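Side-chain contacts in Eps1p (Saccharomyces cerevisiae, PDB 4TW5), which belongs to the PDI family of thioredoxin-fold proteins and is built here from two thioredoxin-like domains, each carrying a CXXC disulfide: residues S118-N123 against A256-Y261; R192-D197 against F264-F269; E12-N15 against E21-S24; F141-L146 against P210-E215. All blocks are in the same frame, centred on the assembly; numbering follows the deposited sequence.

In the fold
Interactions 1 and 2 lie near the centre of the chain, where the two thioredoxin-like halves meet, and both use helix 259-265. They touch each other through Ser258 and Gln193, their centres about 13 Å apart. Interaction 1 is buried but slight and purely polar, whereas interaction 2, partly buried, adds an apolar pair to a long salt bridge. Interactions 3 and 4 sit at the far ends of the molecule, about 51 Å apart between centres, and are apolar: interaction 3 is a buried contact local to the first half, while interaction 4 pairs two helices of the second half in a more open setting.

Interaction 1: S118-N123 against A256-Y261; sequences SMDPNN and AKSDGY
Asp120 faces Ser258 and Asp259 across a sparse polar contact that buries little surface and has no direct hydrogen bond. Its OD2 stands 4.3 Å from Ser258 OG and 4.5 Å from Asp259 OD1. The second pair brings like charges together, a cost probably eased by Lys98, which forms a salt bridge with Asp259 OD2. The Ser258 hydroxyl is engaged by Gln193 OE1, so a small hydroxyl fits here as a partner for the neighbouring helix.

The other carboxylate oxygen, OD1 of Asp120, has two donors from Asn122. The backbone N of Asn122 lies 3.1 Å from Asp120 OD1 on its anti side, somewhat out of the carboxylate plane, and makes the capping bond of an N-cap residue. Asn122 ND2 reaches the syn lone pair of Asp120 OD1 at 2.9 Å, with an N-H...O angle of 142°. The two bonds limit the carboxylate's rotation, consistent with OD2 facing the other segment; CG lies anti to the backbone N (chi1 -169°). Aspartate suits this position because its short side chain can fold back on the first turn of a helix, and Pro121 suits the turn's start, where no backbone N-H is needed.

Beyond these residues, Asn122 OD1 accepts from Arg185 and Asp120 packs on Gln193, both on helix 180-196. The contact thus sets helix 121-124 beside helix 259-265, with helix 180-196 touching both segments and Lys98 arriving from strand 95-99.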
loop_
_atom_site.group_PDB
_atom_site.type_symbol
_atom_site.label_atom_id
_atom_site.label_comp_id
_atom_site.label_asym_id
_atom_site.label_seq_id
_atom_site.Cartn_x
_atom_site.Cartn_y
_atom_site.Cartn_z
ATOM N N SER A 118 30.145 28.767 2.396
ATOM C CA SER A 118 30.753 28.818 1.078
ATOM C C SER A 118 29.995 27.919 0.101
ATOM O O SER A 118 30.071 28.103 -1.105
ATOM C CB SER A 118 32.228 28.411 1.124
ATOM O OG SER A 118 32.347 27.017 1.004
ATOM N N MET A 119 29.239 26.961 0.619
ATOM C CA MET A 119 28.535 26.041 -0.264
ATOM C C MET A 119 27.094 26.440 -0.515
ATOM O O MET A 119 26.349 25.717 -1.160
ATOM C CB MET A 119 28.590 24.631 0.292
ATOM C CG MET A 119 29.751 23.857 -0.279
ATOM S SD MET A 119 30.021 22.509 0.799
ATOM C CE MET A 119 30.289 21.120 -0.284
ATOM N N ASP A 120 26.697 27.583 0.020
ATOM C CA ASP A 120 25.437 28.194 -0.344
ATOM C C ASP A 120 25.645 29.062 -1.594
ATOM O O ASP A 120 26.221 30.144 -1.506
ATOM C CB ASP A 120 24.909 28.996 0.846
ATOM C CG ASP A 120 23.480 29.469 0.668
ATOM O OD1 ASP A 120 23.001 29.670 -0.492
ATOM O OD2 ASP A 120 22.833 29.639 1.723
ATOM N N PRO A 121 25.113 28.617 -2.750
ATOM C CA PRO A 121 25.359 29.279 -4.035
ATOM C C PRO A 121 24.818 30.684 -4.051
ATOM O O PRO A 121 25.302 31.486 -4.834
ATOM C CB PRO A 121 24.614 28.407 -5.047
ATOM C CG PRO A 121 24.281 27.153 -4.328
ATOM C CD PRO A 121 24.139 27.524 -2.891
ATOM N N ASN A 122 23.819 30.969 -3.218
ATOM C CA ASN A 122 23.198 32.293 -3.209
ATOM C C ASN A 122 24.098 33.360 -2.579
ATOM O O ASN A 122 23.904 34.549 -2.814
ATOM C CB ASN A 122 21.872 32.260 -2.425
ATOM C CG ASN A 122 20.889 31.200 -2.945
ATOM O OD1 ASN A 122 20.317 31.349 -4.031
ATOM N ND2 ASN A 122 20.695 30.122 -2.163
ATOM N N ASN A 123 25.100 32.934 -1.802
ATOM C CA ASN A 123 25.954 33.875 -1.079
ATOM C C ASN A 123 26.898 34.607 -2.032
ATOM O O ASN A 123 27.152 35.809 -1.889
ATOM C CB ASN A 123 26.730 33.170 0.037
ATOM C CG ASN A 123 25.860 32.914 1.286
ATOM O OD1 ASN A 123 24.873 33.605 1.516
ATOM N ND2 ASN A 123 26.255 31.944 2.102
ATOM N N ALA A 256 12.088 27.691 1.579
ATOM C CA ALA A 256 12.975 27.665 0.416
ATOM C C ALA A 256 14.434 27.816 0.866
ATOM O O ALA A 256 15.372 27.606 0.104
ATOM C CB ALA A 256 12.612 28.733 -0.552
ATOM N N LYS A 257 14.619 28.201 2.118
ATOM C CA LYS A 257 15.963 28.356 2.651
ATOM C C LYS A 257 16.475 27.063 3.242
ATOM O O LYS A 257 15.707 26.292 3.836
ATOM C CB LYS A 257 15.991 29.473 3.681
ATOM C CG LYS A 257 15.756 30.841 3.063
ATOM C CD LYS A 257 15.307 31.859 4.087
ATOM C CE LYS A 257 14.715 33.084 3.422
ATOM N NZ LYS A 257 14.445 34.173 4.396
ATOM N N SER A 258 17.777 26.826 3.090
ATOM C CA SER A 258 18.387 25.592 3.576
ATOM C C SER A 258 18.618 25.620 5.092
ATOM O O SER A 258 18.755 24.569 5.717
ATOM C CB SER A 258 19.711 25.345 2.882
ATOM O OG SER A 258 20.657 26.290 3.328
ATOM N N ASP A 259 18.610 26.820 5.674
ATOM C CA ASP A 259 19.164 27.035 7.009
ATOM C C ASP A 259 18.442 26.267 8.106
ATOM O O ASP A 259 19.089 25.647 8.965
ATOM C CB ASP A 259 19.143 28.522 7.387
ATOM C CG ASP A 259 19.886 29.389 6.411
ATOM O OD1 ASP A 259 20.508 28.855 5.461
ATOM O OD2 ASP A 259 19.874 30.619 6.612
ATOM N N GLY A 260 17.111 26.328 8.084
ATOM C CA GLY A 260 16.305 25.642 9.076
ATOM C C GLY A 260 16.583 24.158 9.107
ATOM O O GLY A 260 16.751 23.573 10.185
ATOM N N TYR A 261 16.674 23.554 7.927
ATOM C CA TYR A 261 16.957 22.130 7.817
ATOM C C TYR A 261 18.388 21.757 8.306
ATOM O O TYR A 261 18.571 20.749 8.993
ATOM C CB TYR A 261 16.758 21.670 6.369
ATOM C CG TYR A 261 15.364 21.986 5.852
ATOM C CD1 TYR A 261 14.300 21.158 6.133
ATOM C CD2 TYR A 261 15.123 23.121 5.105
ATOM C CE1 TYR A 261 13.044 21.449 5.698
ATOM C CE2 TYR A 261 13.858 23.416 4.657
ATOM C CZ TYR A 261 12.822 22.574 4.961
ATOM O OH TYR A 261 11.552 22.851 4.518
#

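Interaction 2: R192-D197 against F264-F269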
loop_
_atom_site.group_PDB
_atom_site.type_symbol
_atom_site.label_atom_id
_atom_site.label_comp_id
_atom_site.label_asym_id
_atom_site.label_seq_id
_atom_site.Cartn_x
_atom_site.Cartn_y
_atom_site.Cartn_z
ATOM N N ARG A 192 25.059 19.501 0.646
ATOM C CA ARG A 192 26.451 19.901 0.607
ATOM C C ARG A 192 26.852 20.599 1.909
ATOM O O ARG A 192 27.931 20.387 2.392
ATOM C CB ARG A 192 26.714 20.796 -0.598
ATOM C CG ARG A 192 26.827 20.001 -1.908
ATOM C CD ARG A 192 26.870 20.888 -3.173
ATOM N NE ARG A 192 27.904 21.930 -3.229
ATOM C CZ ARG A 192 29.203 21.711 -3.424
ATOM N NH1 ARG A 192 29.657 20.481 -3.582
ATOM N NH2 ARG A 192 30.044 22.730 -3.489
ATOM N N GLN A 193 25.981 21.409 2.481
ATOM C CA GLN A 193 26.310 22.079 3.729
ATOM C C GLN A 193 26.471 21.072 4.879
ATOM O O GLN A 193 27.403 21.176 5.670
ATOM C CB GLN A 193 25.240 23.128 4.056
ATOM C CG GLN A 193 25.277 24.342 3.120
ATOM C CD GLN A 193 24.293 25.420 3.538
ATOM O OE1 GLN A 193 23.129 25.138 3.771
ATOM N NE2 GLN A 193 24.756 26.656 3.634
ATOM N N LEU A 194 25.609 20.056 4.921
ATOM C CA LEU A 194 25.665 19.059 5.976
ATOM C C LEU A 194 26.858 18.142 5.808
ATOM O O LEU A 194 27.291 17.494 6.768
ATOM C CB LEU A 194 24.383 18.231 6.034
ATOM C CG LEU A 194 23.228 18.983 6.694
ATOM C CD1 LEU A 194 21.960 18.123 6.751
ATOM C CD2 LEU A 194 23.619 19.491 8.077
ATOM N N ALA A 195 27.363 18.045 4.589
ATOM C CA ALA A 195 28.532 17.221 4.350
ATOM C C ALA A 195 29.790 17.735 5.101
ATOM O O ALA A 195 30.640 16.944 5.481
ATOM C CB ALA A 195 28.804 17.129 2.859
ATOM N N VAL A 196 29.886 19.047 5.316
ATOM C CA VAL A 196 30.986 19.654 6.082
ATOM C C VAL A 196 30.954 19.145 7.507
ATOM O O VAL A 196 31.993 18.912 8.130
ATOM C CB VAL A 196 30.906 21.209 6.087
ATOM C CG1 VAL A 196 31.800 21.823 7.180
ATOM C CG2 VAL A 196 31.264 21.762 4.727
ATOM N N ASP A 197 29.749 18.959 8.029
ATOM C CA ASP A 197 29.610 18.480 9.395
ATOM C C ASP A 197 29.545 16.981 9.452
ATOM O O ASP A 197 29.237 16.408 10.489
ATOM C CB ASP A 197 28.376 19.077 10.036
ATOM C CG ASP A 197 28.545 20.547 10.307
ATOM O OD1 ASP A 197 29.583 20.911 10.919
ATOM O OD2 ASP A 197 27.667 21.328 9.880
ATOM N N PHE A 264 18.481 22.007 12.088
ATOM C CA PHE A 264 17.739 20.905 12.682
ATOM C C PHE A 264 18.602 19.654 12.696
ATOM O O PHE A 264 18.725 18.981 13.718
ATOM C CB PHE A 264 16.442 20.634 11.921
ATOM C CG PHE A 264 15.763 19.348 12.307
ATOM C CD1 PHE A 264 15.057 19.240 13.512
ATOM C CD2 PHE A 264 15.818 18.259 11.473
ATOM C CE1 PHE A 264 14.402 18.073 13.865
ATOM C CE2 PHE A 264 15.179 17.075 11.803
ATOM C CZ PHE A 264 14.463 16.975 13.008
ATOM N N ALA A 265 19.241 19.377 11.570
ATOM C CA ALA A 265 20.073 18.184 11.435
ATOM C C ALA A 265 21.255 18.200 12.394
ATOM O O ALA A 265 21.846 17.171 12.655
ATOM C CB ALA A 265 20.579 18.043 9.996
ATOM N N ARG A 266 21.585 19.377 12.907
ATOM C CA ARG A 266 22.760 19.557 13.734
ATOM C C ARG A 266 22.449 19.658 15.222
ATOM O O ARG A 266 23.355 19.718 16.028
ATOM C CB ARG A 266 23.539 20.778 13.238
ATOM C CG ARG A 266 24.614 20.401 12.232
ATOM C CD ARG A 266 25.046 21.549 11.372
ATOM N NE ARG A 266 24.921 22.856 12.008
ATOM C CZ ARG A 266 25.829 23.438 12.780
ATOM N NH1 ARG A 266 26.974 22.829 13.084
ATOM N NH2 ARG A 266 25.573 24.640 13.261
ATOM N N ARG A 267 21.171 19.638 15.580
ATOM C CA ARG A 267 20.762 19.694 16.978
ATOM C C ARG A 267 21.229 18.474 17.763
ATOM O O ARG A 267 21.218 17.352 17.243
ATOM C CB ARG A 267 19.235 19.746 17.096
ATOM C CG ARG A 267 18.530 21.079 17.332
ATOM C CD ARG A 267 17.028 20.894 17.003
ATOM N NE ARG A 267 16.224 22.124 17.003
ATOM C CZ ARG A 267 15.388 22.496 16.026
ATOM N NH1 ARG A 267 15.276 21.770 14.924
ATOM N NH2 ARG A 267 14.675 23.616 16.131
ATOM N N THR A 268 21.672 18.711 19.000
ATOM C CA THR A 268 21.957 17.648 19.967
ATOM C C THR A 268 20.622 17.155 20.539
ATOM O O THR A 268 19.846 17.952 21.079
ATOM C CB THR A 268 22.877 18.123 21.128
ATOM O OG1 THR A 268 24.207 18.356 20.642
ATOM C CG2 THR A 268 22.894 17.107 22.279
ATOM N N PHE A 269 20.355 15.854 20.461
ATOM C CA PHE A 269 19.115 15.335 21.036
ATOM C C PHE A 269 19.393 14.431 22.238
ATOM O O PHE A 269 19.392 13.206 22.122
ATOM C CB PHE A 269 18.281 14.570 19.980
ATOM C CG PHE A 269 17.757 15.432 18.838
ATOM C CD1 PHE A 269 18.581 15.804 17.778
ATOM C CD2 PHE A 269 16.433 15.871 18.829
ATOM C CE1 PHE A 269 18.089 16.595 16.727
ATOM C CE2 PHE A 269 15.933 16.663 17.780
ATOM C CZ PHE A 269 16.761 17.024 16.734
#
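The end of helix 180-196 meets the end of helix 259-265 in the second thioredoxin-like half, through Leu194 and Asp197 on one side and Ala265 and Arg266 on the other. Leu194 CD1 rests 3.5 Å from Ala265 CB, and its CD2 branch lies 3.9 Å from the same methyl, so the fork of the leucine straddles the alanine. With CG anti to the carbonyl carbon (chi1 -77°), the leucine carries its branches across to the other helix. Alanine suits the spot because its small methyl lets the backbones approach, and leucine because its two branches fill the space between them. Leu194 CD2 also lies 4.1 Å from Arg266 CD, where the arginine's aliphatic part extends the apolar patch.

In this domain the two helices pack against the central sheet: Leu194 and Ala265 both touch Leu156 of strand 155-160, and Leu194 also packs on Val262 one turn earlier in helix 259-265. Toward the more open side the chemistry becomes ionic. Asp197 OD2 sits 3.0 Å from Arg266 CD and makes a long salt bridge, 3.6 Å, with Arg266 NH1. The two side chains cross at about a right angle, while their carboxylate and guanidinium planes are only 19° apart. A bend at chi3 (29°) turns the guanidinium from the line of the arginine chain. Each charge has a stronger partner elsewhere: Asp197 OD2 binds Arg116 NE, and Arg266 NH2 binds Glu102.

Interaction 3: E12-N15 against E21-S24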
loop_
_atom_site.group_PDB
_atom_site.type_symbol
_atom_site.label_atom_id
_atom_site.label_comp_id
_atom_site.label_asym_id
_atom_site.label_seq_id
_atom_site.Cartn_x
_atom_site.Cartn_y
_atom_site.Cartn_z
ATOM N N GLU A 12 43.729 44.619 11.537
ATOM C CA GLU A 12 43.053 45.510 12.455
ATOM C C GLU A 12 41.566 45.479 12.189
ATOM O O GLU A 12 41.138 45.044 11.127
ATOM C CB GLU A 12 43.569 46.944 12.318
ATOM C CG GLU A 12 44.687 47.286 13.258
ATOM C CD GLU A 12 44.441 48.625 13.930
ATOM O OE1 GLU A 12 44.149 49.612 13.210
ATOM O OE2 GLU A 12 44.494 48.675 15.178
ATOM N N PRO A 13 40.769 45.933 13.164
ATOM C CA PRO A 13 39.326 45.990 12.943
ATOM C C PRO A 13 39.000 46.825 11.712
ATOM O O PRO A 13 39.755 47.736 11.378
ATOM C CB PRO A 13 38.803 46.664 14.213
ATOM C CG PRO A 13 39.792 46.303 15.252
ATOM C CD PRO A 13 41.123 46.239 14.562
ATOM N N LEU A 14 37.899 46.517 11.042
ATOM C CA LEU A 14 37.442 47.384 9.973
ATOM C C LEU A 14 36.908 48.665 10.603
ATOM O O LEU A 14 36.301 48.621 11.672
ATOM C CB LEU A 14 36.361 46.689 9.156
ATOM C CG LEU A 14 36.853 45.406 8.493
ATOM C CD1 LEU A 14 35.785 44.820 7.622
ATOM C CD2 LEU A 14 38.111 45.696 7.686
ATOM N N ASN A 15 37.085 49.791 9.924
ATOM C CA ASN A 15 36.620 51.078 10.435
ATOM C C ASN A 15 35.903 51.784 9.285
ATOM O O ASN A 15 35.907 51.258 8.173
ATOM C CB ASN A 15 37.796 51.902 11.002
ATOM C CG ASN A 15 38.928 52.113 9.995
ATOM O OD1 ASN A 15 38.699 52.490 8.852
ATOM N ND2 ASN A 15 40.158 51.878 10.433
ATOM N N GLU A 21 34.744 49.078 1.428
ATOM C CA GLU A 21 35.699 48.750 0.387
ATOM C C GLU A 21 36.125 47.301 0.533
ATOM O O GLU A 21 36.257 46.553 -0.438
ATOM C CB GLU A 21 36.922 49.657 0.508
ATOM C CG GLU A 21 36.640 51.122 0.221
ATOM C CD GLU A 21 36.087 51.857 1.450
ATOM O OE1 GLU A 21 35.864 51.213 2.494
ATOM O OE2 GLU A 21 35.873 53.085 1.372
ATOM N N GLU A 22 36.277 46.898 1.783
ATOM C CA GLU A 22 36.632 45.541 2.114
ATOM C C GLU A 22 35.526 44.500 1.853
ATOM O O GLU A 22 35.824 43.389 1.414
ATOM C CB GLU A 22 37.094 45.505 3.568
ATOM C CG GLU A 22 37.401 44.117 4.058
ATOM C CD GLU A 22 38.585 43.496 3.339
ATOM O OE1 GLU A 22 39.408 44.260 2.782
ATOM O OE2 GLU A 22 38.676 42.242 3.345
ATOM N N LEU A 23 34.266 44.841 2.120
ATOM C CA LEU A 23 33.167 43.882 1.915
ATOM C C LEU A 23 32.709 43.781 0.446
ATOM O O LEU A 23 31.892 42.929 0.111
ATOM C CB LEU A 23 31.960 44.233 2.795
ATOM C CG LEU A 23 32.164 44.402 4.312
ATOM C CD1 LEU A 23 30.888 44.100 5.101
ATOM C CD2 LEU A 23 33.328 43.582 4.872
ATOM N N SER A 24 33.249 44.625 -0.431
ATOM C CA SER A 24 32.848 44.623 -1.843
ATOM C C SER A 24 33.346 43.409 -2.641
ATOM O O SER A 24 33.040 43.298 -3.825
ATOM C CB SER A 24 33.305 45.907 -2.536
ATOM O OG SER A 24 34.714 46.015 -2.543
#
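Leu14 carries this contact, meeting Glu22 and Leu23 of the short helix 19-23 with its two methyl branches. CD1 of Leu14 reaches in two directions, 3.9 Å to Leu23 CD2 and 4.0 Å to Glu22 CG. The other branch, CD2, also comes to 4.0 Å from Glu22 CG, so that the glutamate methylene lies across the end of the leucine fork, equally far from both methyls. A leucine fits because its branched end can meet two neighbouring residues of the helix at once, and because its hydrocarbon end suits a buried place.

Glu22 plays a double part. Its CG stands anti to the backbone N (chi1 176°), which carries CG, the second methylene, toward Leu14, and the chain then bends at chi2 (65°) to lead the carboxylate off elsewhere. The side chain consequently crosses that of Leu14 at about a right angle, giving it hydrocarbon to pack against while Glu22 OE2 accepts a hydrogen bond from His28 NE2. Leu23, one residue on, crosses Leu14 at a slant and touches it through CD2 alone; as a buried leucine it also packs on His28 and Ile30.

Just past the contact the chain is tied back by Ser24, whose OG donates to Glu21 O at 2.7 Å.

The segment 12-15 runs beside strand 63-69, where the backbone of Leu14 bonds with that of Gln67 and its side chain packs on Ser66 and Val68. Helix 19-23 leans through Leu23 on strand 27-33, the neighbour of 63-69 in the four-stranded sheet.

Interaction 4: F141-L146 against P210-E215; sequences FDFLEL and PTICEE
Ile212 pushes into the side of helix 140-150 and meets two successive residues, Phe143 and Leu144, each with a different branch. Its CG1 is anti to the carbonyl carbon (chi1 -64°) and the chain runs on fully extended at chi2 (180°), so CD1 projects straight from the helix. That methyl meets Leu144 end on: Ile212 CD1 lies 3.7 Å from Leu144 CG and 3.8 Å from Leu144 CD1, the two side chains reaching toward each other tip to tip.

The second branch behaves otherwise. Ile212 CG2 approaches Phe143 CD2 at 4.1 Å, obliquely to the ring, and the two side chains slide past each other in opposite directions. Phe143 places its CG anti to the backbone N (chi1 179°), sending the ring toward helix 210-215 and the domain interior, where it meets Phe159 edge to face and packs on Leu216. A beta-branched isoleucine suits the junction because it offers a long arm to the exposed Leu144 and a short one to the buried phenylalanine.

Cys213, the next residue, is turned to a different side, packing on Phe159 of strand 155-160 and Val222, and its disulfide with Cys206 ties the helix to the chain just after strand 200-205. The arrangement is that of an alpha/beta domain of the thioredoxin type, in which helices packed on a central sheet also meet one another through apolar side chains.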
loop_
_atom_site.group_PDB
_atom_site.type_symbol
_atom_site.label_atom_id
_atom_site.label_comp_id
_atom_site.label_asym_id
_atom_site.label_seq_id
_atom_site.Cartn_x
_atom_site.Cartn_y
_atom_site.Cartn_z
ATOM N N PHE A 141 14.920 -0.775 2.016
ATOM C CA PHE A 141 15.771 -1.598 2.848
ATOM C C PHE A 141 16.914 -0.786 3.471
ATOM O O PHE A 141 17.229 -0.952 4.655
ATOM C CB PHE A 141 16.327 -2.762 2.034
ATOM C CG PHE A 141 17.266 -3.637 2.812
ATOM C CD1 PHE A 141 16.772 -4.608 3.674
ATOM C CD2 PHE A 141 18.644 -3.470 2.704
ATOM C CE1 PHE A 141 17.632 -5.404 4.404
ATOM C CE2 PHE A 141 19.514 -4.263 3.434
ATOM C CZ PHE A 141 19.011 -5.233 4.282
ATOM N N ASP A 142 17.532 0.079 2.675
ATOM C CA ASP A 142 18.607 0.949 3.148
ATOM C C ASP A 142 18.108 1.832 4.273
ATOM O O ASP A 142 18.772 2.015 5.302
ATOM C CB ASP A 142 19.119 1.832 2.008
ATOM C CG ASP A 142 19.709 1.023 0.867
ATOM O OD1 ASP A 142 20.465 0.054 1.142
ATOM O OD2 ASP A 142 19.390 1.352 -0.307
ATOM N N PHE A 143 16.918 2.381 4.071
ATOM C CA PHE A 143 16.351 3.293 5.046
ATOM C C PHE A 143 16.008 2.567 6.353
ATOM O O PHE A 143 16.068 3.163 7.417
ATOM C CB PHE A 143 15.099 3.993 4.502
ATOM C CG PHE A 143 14.470 4.922 5.514
ATOM C CD1 PHE A 143 15.021 6.168 5.764
ATOM C CD2 PHE A 143 13.378 4.518 6.260
ATOM C CE1 PHE A 143 14.471 7.006 6.698
ATOM C CE2 PHE A 143 12.836 5.348 7.212
ATOM C CZ PHE A 143 13.388 6.592 7.431
ATOM N N LEU A 144 15.603 1.300 6.240
ATOM C CA LEU A 144 15.230 0.489 7.381
ATOM C C LEU A 144 16.495 0.077 8.149
ATOM O O LEU A 144 16.512 0.073 9.372
ATOM C CB LEU A 144 14.427 -0.734 6.912
ATOM C CG LEU A 144 13.008 -0.464 6.340
ATOM C CD1 LEU A 144 12.337 -1.743 5.890
ATOM C CD2 LEU A 144 12.086 0.272 7.334
ATOM N N GLU A 145 17.570 -0.211 7.430
ATOM C CA GLU A 145 18.842 -0.462 8.087
ATOM C C GLU A 145 19.229 0.750 8.926
ATOM O O GLU A 145 19.557 0.597 10.090
ATOM C CB GLU A 145 19.947 -0.800 7.083
ATOM C CG GLU A 145 19.751 -2.125 6.381
ATOM C CD GLU A 145 21.026 -2.956 6.374
ATOM O OE1 GLU A 145 22.052 -2.494 5.822
ATOM O OE2 GLU A 145 21.010 -4.059 6.969
ATOM N N LEU A 146 19.111 1.951 8.362
ATOM C CA LEU A 146 19.440 3.153 9.113
ATOM C C LEU A 146 18.649 3.239 10.401
ATOM O O LEU A 146 19.164 3.640 11.443
ATOM C CB LEU A 146 19.177 4.404 8.293
ATOM C CG LEU A 146 20.040 4.542 7.050
ATOM C CD1 LEU A 146 19.677 5.840 6.367
ATOM C CD2 LEU A 146 21.531 4.489 7.431
ATOM N N PRO A 210 5.928 2.226 -0.813
ATOM C CA PRO A 210 4.642 2.658 -0.252
ATOM C C PRO A 210 4.471 2.302 1.214
ATOM O O PRO A 210 4.024 3.161 1.982
ATOM C CB PRO A 210 3.589 1.923 -1.113
ATOM C CG PRO A 210 4.312 0.787 -1.756
ATOM C CD PRO A 210 5.758 1.243 -1.904
ATOM N N THR A 211 4.799 1.073 1.598
ATOM C CA THR A 211 4.496 0.645 2.958
ATOM C C THR A 211 5.324 1.449 3.954
ATOM O O THR A 211 4.816 1.914 4.972
ATOM C CB THR A 211 4.752 -0.861 3.180
ATOM O OG1 THR A 211 3.970 -1.637 2.261
ATOM C CG2 THR A 211 4.389 -1.247 4.614
ATOM N N ILE A 212 6.598 1.620 3.661
ATOM C CA ILE A 212 7.444 2.439 4.507
ATOM C C ILE A 212 6.947 3.883 4.627
ATOM O O ILE A 212 6.809 4.406 5.719
ATOM C CB ILE A 212 8.867 2.423 3.994
ATOM C CG1 ILE A 212 9.406 0.993 4.100
ATOM C CG2 ILE A 212 9.704 3.395 4.778
ATOM C CD1 ILE A 212 10.812 0.835 3.612
ATOM N N CYS A 213 6.626 4.517 3.514
ATOM C CA CYS A 213 6.157 5.900 3.561
ATOM C C CYS A 213 4.771 6.050 4.246
ATOM O O CYS A 213 4.462 7.074 4.869
ATOM C CB CYS A 213 6.128 6.463 2.144
ATOM S SG CYS A 213 7.797 6.845 1.480
ATOM N N GLU A 214 3.934 5.032 4.119
ATOM C CA GLU A 214 2.642 5.055 4.787
ATOM C C GLU A 214 2.828 4.944 6.293
ATOM O O GLU A 214 2.272 5.731 7.052
ATOM C CB GLU A 214 1.731 3.952 4.221
ATOM C CG GLU A 214 1.057 4.418 2.914
ATOM C CD GLU A 214 0.543 3.280 2.026
ATOM O OE1 GLU A 214 0.666 2.089 2.386
ATOM O OE2 GLU A 214 0.039 3.590 0.936
ATOM N N GLU A 215 3.666 4.004 6.714
ATOM C CA GLU A 215 3.906 3.779 8.128
ATOM C C GLU A 215 4.545 4.980 8.821
ATOM O O GLU A 215 4.188 5.294 9.954
ATOM C CB GLU A 215 4.788 2.550 8.282
ATOM C CG GLU A 215 4.068 1.247 8.016
ATOM C CD GLU A 215 4.964 0.040 8.203
ATOM O OE1 GLU A 215 6.201 0.221 8.226
ATOM O OE2 GLU A 215 4.432 -1.083 8.349
#